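Local coordinates for sterol carrier protein 2 (Thermus thermophilus, PDB 2CX7) that probably binds sterols or other lipids in the hydrophobic interior of an SCP-2 fold and carries them between membranes, at residues W83-L87 against E88-E92; E20-R23 against K24-T28. All blocks are in the same frame, centred on the assembly; numbering follows the deposited sequence.

Interaction 1 of 2, residues W83-L87 against E88-E92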
loop_
_atom_site.group_PDB
_atom_site.type_symbol
_atom_site.label_atom_id
_atom_site.label_comp_id
_atom_site.label_asym_id
_atom_site.label_seq_id
_atom_site.Cartn_x
_atom_site.Cartn_y
_atom_site.Cartn_z
ATOM N N TRP A 83 -7.266 -6.388 -3.113
ATOM C CA TRP A 83 -6.613 -5.103 -3.358
ATOM C C TRP A 83 -7.437 -4.253 -4.320
ATOM O O TRP A 83 -7.525 -3.039 -4.153
ATOM C CB TRP A 83 -5.199 -5.293 -3.920
ATOM C CG TRP A 83 -4.145 -5.518 -2.868
ATOM C CD1 TRP A 83 -3.296 -6.589 -2.769
ATOM C CD2 TRP A 83 -3.830 -4.656 -1.774
ATOM N NE1 TRP A 83 -2.478 -6.444 -1.678
ATOM C CE2 TRP A 83 -2.781 -5.265 -1.049
ATOM C CE3 TRP A 83 -4.331 -3.423 -1.330
ATOM C CZ2 TRP A 83 -2.225 -4.685 0.092
ATOM C CZ3 TRP A 83 -3.777 -2.848 -0.190
ATOM C CH2 TRP A 83 -2.734 -3.482 0.506
ATOM N N GLN A 84 -8.044 -4.883 -5.324
ATOM C CA GLN A 84 -8.860 -4.120 -6.271
ATOM C C GLN A 84 -10.017 -3.457 -5.523
ATOM O O GLN A 84 -10.334 -2.287 -5.753
ATOM C CB GLN A 84 -9.390 -5.025 -7.389
ATOM C CG GLN A 84 -8.297 -5.486 -8.351
ATOM C CD GLN A 84 -8.810 -6.440 -9.415
ATOM O OE1 GLN A 84 -9.651 -7.288 -9.138
ATOM N NE2 GLN A 84 -8.284 -6.319 -10.633
ATOM N N GLU A 85 -10.637 -4.196 -4.621
ATOM C CA GLU A 85 -11.732 -3.642 -3.840
ATOM C C GLU A 85 -11.269 -2.493 -2.963
ATOM O O GLU A 85 -11.908 -1.440 -2.925
ATOM C CB GLU A 85 -12.358 -4.733 -2.981
ATOM C CG GLU A 85 -13.198 -5.693 -3.780
ATOM C CD GLU A 85 -13.122 -7.100 -3.250
ATOM O OE1 GLU A 85 -12.934 -7.264 -2.028
ATOM O OE2 GLU A 85 -13.262 -8.044 -4.062
ATOM N N VAL A 86 -10.145 -2.681 -2.270
ATOM C CA VAL A 86 -9.635 -1.643 -1.382
ATOM C C VAL A 86 -9.199 -0.391 -2.127
ATOM O O VAL A 86 -9.633 0.718 -1.806
ATOM C CB VAL A 86 -8.435 -2.155 -0.527
ATOM C CG1 VAL A 86 -7.824 -0.997 0.288
ATOM C CG2 VAL A 86 -8.904 -3.237 0.424
ATOM N N LEU A 87 -8.349 -0.571 -3.131
ATOM C CA LEU A 87 -7.832 0.559 -3.886
ATOM C C LEU A 87 -8.873 1.224 -4.771
ATOM O O LEU A 87 -8.575 2.214 -5.442
ATOM C CB LEU A 87 -6.614 0.126 -4.711
ATOM C CG LEU A 87 -5.482 -0.481 -3.870
ATOM C CD1 LEU A 87 -4.330 -0.881 -4.777
ATOM C CD2 LEU A 87 -5.006 0.513 -2.817
ATOM N N GLU A 88 -10.089 0.681 -4.763
ATOM C CA GLU A 88 -11.205 1.223 -5.536
ATOM C C GLU A 88 -12.347 1.715 -4.630
ATOM O O GLU A 88 -13.426 2.088 -5.102
ATOM C CB GLU A 88 -11.721 0.168 -6.514
ATOM C CG GLU A 88 -10.869 0.046 -7.766
ATOM C CD GLU A 88 -11.146 -1.221 -8.554
ATOM O OE1 GLU A 88 -12.310 -1.679 -8.573
ATOM O OE2 GLU A 88 -10.193 -1.754 -9.167
ATOM N N GLY A 89 -12.103 1.696 -3.324
ATOM C CA GLY A 89 -13.081 2.180 -2.363
ATOM C C GLY A 89 -14.262 1.295 -1.999
ATOM O O GLY A 89 -15.165 1.745 -1.285
ATOM N N ARG A 90 -14.270 0.051 -2.472
ATOM C CA ARG A 90 -15.364 -0.869 -2.178
ATOM C C ARG A 90 -15.169 -1.635 -0.879
ATOM O O ARG A 90 -16.084 -2.317 -0.414
ATOM C CB ARG A 90 -15.551 -1.869 -3.321
ATOM C CG ARG A 90 -16.091 -1.265 -4.606
ATOM C CD ARG A 90 -16.269 -2.346 -5.667
ATOM N NE ARG A 90 -14.993 -2.800 -6.220
ATOM C CZ ARG A 90 -14.790 -4.000 -6.755
ATOM N NH1 ARG A 90 -15.777 -4.886 -6.809
ATOM N NH2 ARG A 90 -13.602 -4.311 -7.253
ATOM N N LEU A 91 -13.975 -1.535 -0.301
ATOM C CA LEU A 91 -13.670 -2.216 0.954
ATOM C C LEU A 91 -12.847 -1.276 1.833
ATOM O O LEU A 91 -11.814 -0.773 1.410
ATOM C CB LEU A 91 -12.896 -3.511 0.675
ATOM C CG LEU A 91 -12.425 -4.336 1.880
ATOM C CD1 LEU A 91 -13.617 -4.755 2.726
ATOM C CD2 LEU A 91 -11.675 -5.569 1.383
ATOM N N GLU A 92 -13.338 -1.020 3.044
ATOM C CA GLU A 92 -12.670 -0.125 3.990
ATOM C C GLU A 92 -11.399 -0.821 4.494
ATOM O O GLU A 92 -11.452 -1.941 4.992
ATOM C CB GLU A 92 -13.646 0.205 5.131
ATOM C CG GLU A 92 -13.255 1.396 5.990
ATOM C CD GLU A 92 -12.184 1.055 7.000
ATOM O OE1 GLU A 92 -12.405 0.121 7.797
ATOM O OE2 GLU A 92 -11.127 1.716 7.001
HETATM O O HOH W 1 -12.254 -7.186 -6.941
HETATM O O HOH W 2 -11.161 1.592 0.351
#
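R90 and G89 turn their backbone N-H groups back onto E85 and V86, closing helix 80-86 with a Schellman motif. Its bonds are R90 N to E85 O, 2.8 Å, and G89 N to V86 O, 3.1 Å. G89, the C-prime residue, has the positive phi that lets the chain reverse. The G89 bond is nearly straight at the hydrogen, yet its donor sits well above the V86 carbonyl plane. E85 O takes three donors: besides R90 N, it accepts weak bonds from E88 N and L91 N. V86 O has a second donor in a water 2.8 Å away, which also donates to L91 O, tying the helix end to the extended backbone at L91. R90 bends at chi3 (-73°), laying one guanidinium face over E85 CG, which lies 3.8 Å from R90 CZ. Its guanidinium plane stands 82° from the E85 carboxylate, and the two charged groups do not touch. A second water lies 3.2 Å from E85 OE2, to which it may donate, and accepts weakly from R90 NH2. R90 NH2 also makes a salt bridge with E88 OE1 (3.2 Å), its hydrogen bond weak and bent. The E92 carboxylate N-caps helix 93-99, accepting from L94 N and S95 N. V86 packs on V123 of helix 116-127, while L91, its CG anti to the backbone N (chi1 177°), brings CD2 to 3.7 Å from V86 CG2.

Interaction 2 of 2, residues E20-R23 against K24-T28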
loop_
_atom_site.group_PDB
_atom_site.type_symbol
_atom_site.label_atom_id
_atom_site.label_comp_id
_atom_site.label_asym_id
_atom_site.label_seq_id
_atom_site.Cartn_x
_atom_site.Cartn_y
_atom_site.Cartn_z
ATOM N N GLU A 20 -1.685 16.958 0.751
ATOM C CA GLU A 20 -1.491 17.617 2.036
ATOM C C GLU A 20 -2.086 16.784 3.175
ATOM O O GLU A 20 -1.573 16.803 4.290
ATOM C CB GLU A 20 -2.150 18.998 2.040
ATOM C CG GLU A 20 -1.491 20.012 1.139
ATOM C CD GLU A 20 -2.328 21.265 0.974
ATOM O OE1 GLU A 20 -3.375 21.185 0.294
ATOM O OE2 GLU A 20 -1.951 22.323 1.524
ATOM N N ALA A 21 -3.173 16.062 2.891
ATOM C CA ALA A 21 -3.835 15.236 3.903
ATOM C C ALA A 21 -2.933 14.087 4.337
ATOM O O ALA A 21 -2.793 13.803 5.529
ATOM C CB ALA A 21 -5.160 14.691 3.359
ATOM N N TYR A 22 -2.321 13.419 3.366
ATOM C CA TYR A 22 -1.418 12.328 3.701
ATOM C C TYR A 22 -0.182 12.892 4.406
ATOM O O TYR A 22 0.314 12.320 5.383
ATOM C CB TYR A 22 -0.966 11.571 2.450
ATOM C CG TYR A 22 0.088 10.552 2.794
ATOM C CD1 TYR A 22 -0.229 9.428 3.555
ATOM C CD2 TYR A 22 1.424 10.765 2.460
ATOM C CE1 TYR A 22 0.762 8.546 3.986
ATOM C CE2 TYR A 22 2.413 9.899 2.878
ATOM C CZ TYR A 22 2.079 8.790 3.644
ATOM O OH TYR A 22 3.074 7.940 4.075
ATOM N N ARG A 23 0.309 14.017 3.901
ATOM C CA ARG A 23 1.494 14.663 4.452
ATOM C C ARG A 23 1.314 14.952 5.940
ATOM O O ARG A 23 2.225 14.726 6.732
ATOM C CB ARG A 23 1.772 15.964 3.693
ATOM C CG ARG A 23 3.222 16.441 3.751
ATOM C CD ARG A 23 3.352 17.750 3.009
ATOM N NE ARG A 23 2.950 17.604 1.614
ATOM C CZ ARG A 23 2.382 18.567 0.900
ATOM N NH1 ARG A 23 2.145 19.743 1.456
ATOM N NH2 ARG A 23 2.058 18.354 -0.370
ATOM N N LYS A 24 0.138 15.448 6.315
ATOM C CA LYS A 24 -0.152 15.754 7.714
ATOM C C LYS A 24 -0.287 14.475 8.537
ATOM O O LYS A 24 0.335 14.342 9.592
ATOM C CB LYS A 24 -1.445 16.571 7.832
ATOM C CG LYS A 24 -1.349 17.991 7.310
ATOM C CD LYS A 24 -2.612 18.788 7.645
ATOM C CE LYS A 24 -2.537 20.206 7.097
ATOM N NZ LYS A 24 -2.457 20.226 5.607
ATOM N N ALA A 25 -1.084 13.530 8.040
ATOM C CA ALA A 25 -1.322 12.261 8.730
ATOM C C ALA A 25 -0.080 11.424 9.011
ATOM O O ALA A 25 0.004 10.746 10.042
ATOM C CB ALA A 25 -2.324 11.425 7.939
ATOM N N ALA A 26 0.882 11.462 8.095
ATOM C CA ALA A 26 2.100 10.680 8.239
ATOM C C ALA A 26 3.326 11.515 8.614
ATOM O O ALA A 26 4.454 11.093 8.380
ATOM C CB ALA A 26 2.366 9.921 6.931
ATOM N N SER A 27 3.104 12.682 9.212
ATOM C CA SER A 27 4.212 13.569 9.570
ATOM C C SER A 27 5.377 12.917 10.326
ATOM O O SER A 27 6.532 13.267 10.096
ATOM C CB SER A 27 3.695 14.783 10.353
ATOM O OG SER A 27 3.084 14.404 11.573
ATOM N N THR A 28 5.092 11.967 11.212
ATOM C CA THR A 28 6.170 11.325 11.957
ATOM C C THR A 28 6.376 9.863 11.578
ATOM O O THR A 28 7.010 9.099 12.303
ATOM C CB THR A 28 5.929 11.446 13.474
ATOM O OG1 THR A 28 4.605 10.999 13.780
ATOM C CG2 THR A 28 6.083 12.901 13.924
#
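The Y22 ring carries the A26 methyl over one face: A26 CB lies 3.5 Å from Y22 CZ, OH is equally near and CE1 barely farther, so the methyl sits over the phenol end of the ring. Y22 reaches this place because its CG is anti to the backbone N (chi1 173°), which swings the ring along the helix toward its C-terminal end. The other flat group, the R23 guanidinium, has E20 CA over one face, 4.1 Å above its plane, and its NH2 donates to the backbone O of N17. Replacing Y22 with an alanine would probably leave the A26 methyl without its aromatic cover and open a gap toward L122. These contacts belong to the short helix 20-25 and its C-terminal end, where i to i+4 bonds run from K24 N to E20 O and from A25 N to A21 O. The last of them joins A26 N to Y22 O at 2.9 Å. At A26 the backbone departs from the helix, and beyond it S27 turns both its N and, weakly, its OG onto K24 O. K24 doubles back along the helix: its chain stays extended until chi4 (63°), CG lies 3.3 Å from E20 O, and NZ comes to 3.8 Å from E20 CB. The E20 carboxylate stays apart, with OE2 4.6 Å from K24 NZ, close enough for a likely mild electrostatic attraction.

From the N terminus, interaction 2 comes first, at the end of helix 20-25, where the chain turns off toward strand 32-37, the middle strand of the mixed sheet. Strands 49-56, 59-67 and 74-78 follow before helix 80-86 ends in interaction 1 and leads on to helix 93-99. Interaction 2 spans a helix end and interaction 1 a helix-ending turn; both are local and neither closes a long loop. They stand in series, neither nesting nor crossing, with centres 21 Å apart and nearest atoms about 12 Å apart. Helix 116-127 relates them: Y22 and A26 rest on L122 and A118, while V86 and L87 rest on V123 and A126, so this late helix bridges two earlier helix ends.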